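Local coordinates for protein arginase (Thermus thermophilus, PDB 2EF5) that probably catalyses the manganese-dependent hydrolysis of L-arginine to L-ornithine and urea, as a member of the arginase family, at residues G94-S97 / L98-G101; W116-A119 / H120-N124. One frame throughout, in Å; residues are numbered along the deposited sequence.

Both contacts are local and buried, and each is formed where the chain passes the carboxyl end of a strand of the parallel sheet. Contact 1 (94-101) follows strand 87-93 and is mainly a run of backbone hydrogen bonds leading into helix 99-107, with one metal ligand, His96. Contact 2 (116-124) leaves strand 113-117 in a loop without regular structure and is almost wholly carboxylate, histidine and indole chemistry around two manganese ions. They meet at the manganese of chain H, where His96 ND1 lies 3.0 Å from both Asp118 OD2 and Asp122 OD2, and the His96 ring stacks on that of Trp116.

Contact 1. Residues G94-S97 / L98-G101; sequences GDHS and LSMG. With MN (manganese (II) ion), chain H.
Ser97 and Met100 meet through both backbone and side chain. Ser97 O accepts the Met100 N-H at 3.1 Å, and the methionine chain, bent at its last torsion (chi3 -69°), folds its CE methyl back to pack against the same oxygen at 3.4 Å. Two bonds of the same three-residue spacing precede it, Leu98 N to Asp95 O and the shorter Ser99 N to His96 O, 2.9 Å. All three are nearly straight at hydrogen, and the i to i+3 spacing is that of 3-10 turns.

Leu98 buries its branch against the preceding turn. With CG placed between the backbone N and the carbonyl carbon (chi1 67°), it comes within 3.2 Å of Asp95 O, while CD2 continues toward Gly94 N.

His96 carries the metal chemistry: its ND1 binds the manganese of chain H at 2.2 Å. Gly94-Asp95-His96, after strand 87-93, belongs to the Gly-Gly-Asp-His motif of the arginase family, whose histidine is a manganese ligand. At the edge of the imidazole, in its plane, CD2 meets Ser99 OG at 3.0 Å. That hydroxyl is hydrogen-bonded to Asp259 and Ser215, and Ser215 also takes part in a hydrogen bond with His96 NE2, so this second shell should fix the rotation of the ring at the metal.

Around the turn, Leu98 and His96 rest on Val261 of strand 255-261. Ser97 and Met100 touch Ile69 of helix 66-81, and Met100 reaches Leu150 and Phe154 of helix 148-154, so the turn joining strand 87-93 to helix 99-107 is packed between sheet and helices.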
ATOM      1  N   GLY A  94     -23.715 -30.920 -18.779  1.00 29.63           N
ATOM      2  CA  GLY A  94     -23.438 -31.607 -17.559  1.00 26.93           C
ATOM      3  C   GLY A  94     -22.141 -30.868 -17.305  1.00 26.16           C
ATOM      4  O   GLY A  94     -22.169 -29.647 -17.123  1.00 22.53           O
ATOM      5  N   ASP A  95     -21.017 -31.578 -17.367  1.00 24.08           N
ATOM      6  CA  ASP A  95     -19.701 -30.993 -17.128  1.00 24.67           C
ATOM      7  C   ASP A  95     -19.394 -29.753 -17.943  1.00 23.67           C
ATOM      8  O   ASP A  95     -19.715 -29.681 -19.127  1.00 23.33           O
ATOM      9  CB  ASP A  95     -18.589 -32.005 -17.434  1.00 27.56           C
ATOM     10  CG  ASP A  95     -18.709 -33.273 -16.631  1.00 30.51           C
ATOM     11  OD1 ASP A  95     -19.078 -33.186 -15.442  1.00 33.12           O
ATOM     12  OD2 ASP A  95     -18.413 -34.353 -17.187  1.00 32.84           O
ATOM     13  N   HIS A  96     -18.719 -28.800 -17.311  1.00 22.03           N
ATOM     14  CA  HIS A  96     -18.322 -27.575 -17.992  1.00 22.23           C
ATOM     15  C   HIS A  96     -17.260 -27.900 -19.045  1.00 21.71           C
ATOM     16  O   HIS A  96     -16.915 -27.058 -19.872  1.00 20.21           O
ATOM     17  CB  HIS A  96     -17.760 -26.571 -16.987  1.00 21.40           C
ATOM     18  CG  HIS A  96     -17.978 -25.145 -17.399  1.00 23.17           C
ATOM     19  ND1 HIS A  96     -17.956 -24.104 -16.488  1.00 21.07           N
ATOM     20  CD2 HIS A  96     -18.281 -24.608 -18.591  1.00 20.99           C
ATOM     21  CE1 HIS A  96     -18.251 -22.984 -17.121  1.00 21.64           C
ATOM     22  NE2 HIS A  96     -18.453 -23.251 -18.394  1.00 22.44           N
ATOM     23  N   SER A  97     -16.741 -29.124 -18.999  1.00 22.72           N
ATOM     24  CA  SER A  97     -15.732 -29.580 -19.955  1.00 24.22           C
ATOM     25  C   SER A  97     -16.250 -29.422 -21.377  1.00 23.34           C
ATOM     26  O   SER A  97     -15.474 -29.212 -22.300  1.00 23.22           O
ATOM     27  CB  SER A  97     -15.394 -31.054 -19.721  1.00 25.87           C
ATOM     28  OG  SER A  97     -14.837 -31.267 -18.437  1.00 30.55           O
ATOM     29  N   LEU A  98     -17.566 -29.531 -21.547  1.00 22.74           N
ATOM     30  CA  LEU A  98     -18.184 -29.404 -22.866  1.00 22.26           C
ATOM     31  C   LEU A  98     -17.857 -28.077 -23.538  1.00 21.04           C
ATOM     32  O   LEU A  98     -17.910 -27.966 -24.765  1.00 21.10           O
ATOM     33  CB  LEU A  98     -19.706 -29.567 -22.759  1.00 21.66           C
ATOM     34  CG  LEU A  98     -20.488 -28.477 -22.015  1.00 23.78           C
ATOM     35  CD1 LEU A  98     -20.675 -27.249 -22.899  1.00 21.99           C
ATOM     36  CD2 LEU A  98     -21.849 -29.031 -21.622  1.00 23.32           C
ATOM     37  N   SER A  99     -17.512 -27.069 -22.741  1.00 19.94           N
ATOM     38  CA  SER A  99     -17.193 -25.759 -23.301  1.00 20.94           C
ATOM     39  C   SER A  99     -15.976 -25.759 -24.218  1.00 19.90           C
ATOM     40  O   SER A  99     -15.839 -24.862 -25.049  1.00 19.91           O
ATOM     41  CB  SER A  99     -17.006 -24.724 -22.185  1.00 22.30           C
ATOM     42  OG  SER A  99     -18.258 -24.415 -21.578  1.00 24.24           O
ATOM     43  N   MET A 100     -15.096 -26.749 -24.078  1.00 20.04           N
ATOM     44  CA  MET A 100     -13.927 -26.810 -24.946  1.00 20.75           C
ATOM     45  C   MET A 100     -14.437 -26.970 -26.371  1.00 19.94           C
ATOM     46  O   MET A 100     -13.893 -26.392 -27.308  1.00 20.52           O
ATOM     47  CB  MET A 100     -13.033 -27.999 -24.577  1.00 21.39           C
ATOM     48  CG  MET A 100     -12.399 -27.909 -23.199  1.00 22.08           C
ATOM     49  SD  MET A 100     -11.272 -29.287 -22.852  1.00 26.30           S
ATOM     50  CE  MET A 100     -12.413 -30.638 -22.717  1.00 23.44           C
ATOM     51  N   GLY A 101     -15.492 -27.759 -26.520  1.00 21.10           N
ATOM     52  CA  GLY A 101     -16.072 -27.978 -27.832  1.00 21.18           C
ATOM     53  C   GLY A 101     -17.062 -26.901 -28.244  1.00 23.27           C
ATOM     54  O   GLY A 101     -17.107 -26.514 -29.414  1.00 23.47           O
TER
HETATM   55 MN    MN H1102     -17.280 -24.215 -14.393  1.00 28.24          MN

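Contact 2. Residues W116-A119 / H120-N124; sequences WVDA and HADFN. With MN (manganese (II) ion), chain G; MN (manganese (II) ion), chain H.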
ATOM      1  N   TRP A 116     -16.974 -15.851 -18.910  1.00 19.65           N
ATOM      2  CA  TRP A 116     -17.110 -17.062 -18.099  1.00 20.00           C
ATOM      3  C   TRP A 116     -17.719 -16.676 -16.753  1.00 19.15           C
ATOM      4  O   TRP A 116     -17.056 -16.076 -15.907  1.00 19.78           O
ATOM      5  CB  TRP A 116     -15.721 -17.691 -17.933  1.00 20.83           C
ATOM      6  CG  TRP A 116     -15.676 -19.156 -17.611  1.00 19.80           C
ATOM      7  CD1 TRP A 116     -15.645 -19.725 -16.365  1.00 21.14           C
ATOM      8  CD2 TRP A 116     -15.579 -20.249 -18.553  1.00 19.71           C
ATOM      9  NE1 TRP A 116     -15.514 -21.097 -16.470  1.00 19.77           N
ATOM     10  CE2 TRP A 116     -15.467 -21.436 -17.780  1.00 20.78           C
ATOM     11  CE3 TRP A 116     -15.549 -20.315 -19.949  1.00 20.56           C
ATOM     12  CZ2 TRP A 116     -15.355 -22.706 -18.400  1.00 20.92           C
ATOM     13  CZ3 TRP A 116     -15.443 -21.584 -20.552  1.00 20.06           C
ATOM     14  CH2 TRP A 116     -15.334 -22.757 -19.771  1.00 23.38           C
ATOM     15  N   VAL A 117     -18.995 -17.004 -16.579  1.00 18.28           N
ATOM     16  CA  VAL A 117     -19.738 -16.659 -15.366  1.00 18.22           C
ATOM     17  C   VAL A 117     -19.771 -17.936 -14.549  1.00 17.81           C
ATOM     18  O   VAL A 117     -20.562 -18.849 -14.803  1.00 17.15           O
ATOM     19  CB  VAL A 117     -21.151 -16.161 -15.749  1.00 18.19           C
ATOM     20  CG1 VAL A 117     -21.801 -15.456 -14.577  1.00 17.41           C
ATOM     21  CG2 VAL A 117     -21.040 -15.229 -16.948  1.00 18.56           C
ATOM     22  N   ASP A 118     -18.916 -17.963 -13.533  1.00 17.51           N
ATOM     23  CA  ASP A 118     -18.707 -19.169 -12.760  1.00 18.12           C
ATOM     24  C   ASP A 118     -18.163 -18.854 -11.375  1.00 17.61           C
ATOM     25  O   ASP A 118     -17.503 -17.833 -11.181  1.00 16.21           O
ATOM     26  CB  ASP A 118     -17.649 -19.950 -13.525  1.00 20.88           C
ATOM     27  CG  ASP A 118     -17.660 -21.412 -13.240  1.00 22.00           C
ATOM     28  OD1 ASP A 118     -17.701 -21.817 -12.059  1.00 22.41           O
ATOM     29  OD2 ASP A 118     -17.597 -22.150 -14.244  1.00 22.90           O
ATOM     30  N   ALA A 119     -18.410 -19.746 -10.417  1.00 19.07           N
ATOM     31  CA  ALA A 119     -17.882 -19.558  -9.069  1.00 19.24           C
ATOM     32  C   ALA A 119     -16.412 -19.982  -9.118  1.00 20.90           C
ATOM     33  O   ALA A 119     -15.626 -19.638  -8.231  1.00 18.75           O
ATOM     34  CB  ALA A 119     -18.634 -20.420  -8.071  1.00 19.59           C
ATOM     35  N   HIS A 120     -16.052 -20.737 -10.157  1.00 21.04           N
ATOM     36  CA  HIS A 120     -14.675 -21.194 -10.336  1.00 24.00           C
ATOM     37  C   HIS A 120     -14.104 -20.643 -11.636  1.00 23.94           C
ATOM     38  O   HIS A 120     -14.848 -20.156 -12.483  1.00 22.87           O
ATOM     39  CB  HIS A 120     -14.616 -22.724 -10.362  1.00 26.44           C
ATOM     40  CG  HIS A 120     -15.271 -23.368  -9.184  1.00 29.17           C
ATOM     41  ND1 HIS A 120     -16.607 -23.705  -9.165  1.00 30.34           N
ATOM     42  CD2 HIS A 120     -14.786 -23.689  -7.958  1.00 31.27           C
ATOM     43  CE1 HIS A 120     -16.922 -24.204  -7.980  1.00 32.00           C
ATOM     44  NE2 HIS A 120     -15.831 -24.203  -7.231  1.00 33.50           N
ATOM     45  N   ALA A 121     -12.787 -20.731 -11.789  1.00 24.62           N
ATOM     46  CA  ALA A 121     -12.112 -20.225 -12.981  1.00 25.42           C
ATOM     47  C   ALA A 121     -11.874 -21.299 -14.035  1.00 24.95           C
ATOM     48  O   ALA A 121     -11.642 -20.977 -15.201  1.00 25.37           O
ATOM     49  CB  ALA A 121     -10.787 -19.588 -12.590  1.00 25.76           C
ATOM     50  N   ASP A 122     -11.936 -22.564 -13.629  1.00 23.67           N
ATOM     51  CA  ASP A 122     -11.712 -23.685 -14.542  1.00 25.07           C
ATOM     52  C   ASP A 122     -10.458 -23.426 -15.370  1.00 24.87           C
ATOM     53  O   ASP A 122     -10.424 -23.717 -16.569  1.00 24.89           O
ATOM     54  CB  ASP A 122     -12.903 -23.868 -15.488  1.00 24.75           C
ATOM     55  CG  ASP A 122     -14.183 -24.214 -14.755  1.00 24.62           C
ATOM     56  OD1 ASP A 122     -14.123 -25.000 -13.787  1.00 24.77           O
ATOM     57  OD2 ASP A 122     -15.249 -23.710 -15.157  1.00 22.67           O
ATOM     58  N   PHE A 123      -9.435 -22.883 -14.717  1.00 23.93           N
ATOM     59  CA  PHE A 123      -8.188 -22.549 -15.383  1.00 26.09           C
ATOM     60  C   PHE A 123      -7.010 -23.433 -14.957  1.00 27.66           C
ATOM     61  O   PHE A 123      -5.853 -23.002 -14.998  1.00 27.71           O
ATOM     62  CB  PHE A 123      -7.850 -21.083 -15.119  1.00 24.52           C
ATOM     63  CG  PHE A 123      -7.199 -20.389 -16.285  1.00 25.57           C
ATOM     64  CD1 PHE A 123      -7.941 -20.039 -17.404  1.00 25.15           C
ATOM     65  CD2 PHE A 123      -5.844 -20.085 -16.261  1.00 24.51           C
ATOM     66  CE1 PHE A 123      -7.344 -19.394 -18.486  1.00 26.18           C
ATOM     67  CE2 PHE A 123      -5.234 -19.444 -17.331  1.00 24.25           C
ATOM     68  CZ  PHE A 123      -5.983 -19.095 -18.450  1.00 26.48           C
ATOM     69  N   ASN A 124      -7.302 -24.663 -14.548  1.00 29.80           N
ATOM     70  CA  ASN A 124      -6.253 -25.596 -14.131  1.00 31.95           C
ATOM     71  C   ASN A 124      -5.628 -26.312 -15.328  1.00 33.05           C
ATOM     72  O   ASN A 124      -6.202 -26.365 -16.417  1.00 32.36           O
ATOM     73  CB  ASN A 124      -6.825 -26.653 -13.175  1.00 31.92           C
ATOM     74  CG  ASN A 124      -6.839 -26.198 -11.731  1.00 32.42           C
ATOM     75  OD1 ASN A 124      -7.843 -26.344 -11.033  1.00 34.69           O
ATOM     76  ND2 ASN A 124      -5.717 -25.659 -11.269  1.00 32.40           N
TER
HETATM   77 MN    MN G1101     -18.021 -23.956 -11.556  1.00 42.16          MN
HETATM   78 MN    MN H1102     -17.280 -24.215 -14.393  1.00 28.24          MN
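From Trp116 to Asp122 the chain runs off strand 113-117 extended through Asp118, turns at Ala119, and reaches a left-handed backbone conformation at Asp122 (phi 47°), which lets Asp122 face back toward the tryptophan.

Asp118 bridges the two metals with its two oxygens: OD1 lies 2.2 Å from the manganese of chain G and OD2 2.1 Å from that of chain H. A chi1 of -157° swings the carboxylate toward both ions. OD1 also accepts the His120 backbone N-H at 2.7 Å, almost straight and from above the carboxylate plane, closing an Asx turn. His120 turns the edge of its imidazole to the manganese of chain G, but ND1 stands 2.8 Å from the metal, long for such a bond. Asp217 and Asp219 are fellow ligands of that ion, while His96 and Asp217 complete the site of chain H.

Asp122 OD2 binds the manganese of chain H at 2.2 Å. On its anti side, somewhat off the carboxylate plane, OD2 receives Trp116 NE1 at 2.9 Å. The oxygen lies in the indole plane, and ring and carboxylate are turned 78° apart.

Asp118 OD2 and Asp122 OD2 come within 3.0 Å of each other, a spacing that their shared metal accounts for. Asp118 to Asp122 matches Asp-Ala-His-x-Asp, one of the arginase-family metal motifs, and supplies ligands to both ions. The bridging carboxylate would offset the charge of both, while the Trp116 N-H on Asp122 OD2 and the His120 N-H on Asp118 OD1 would help orient these ligand oxygens and may moderate their negative charge.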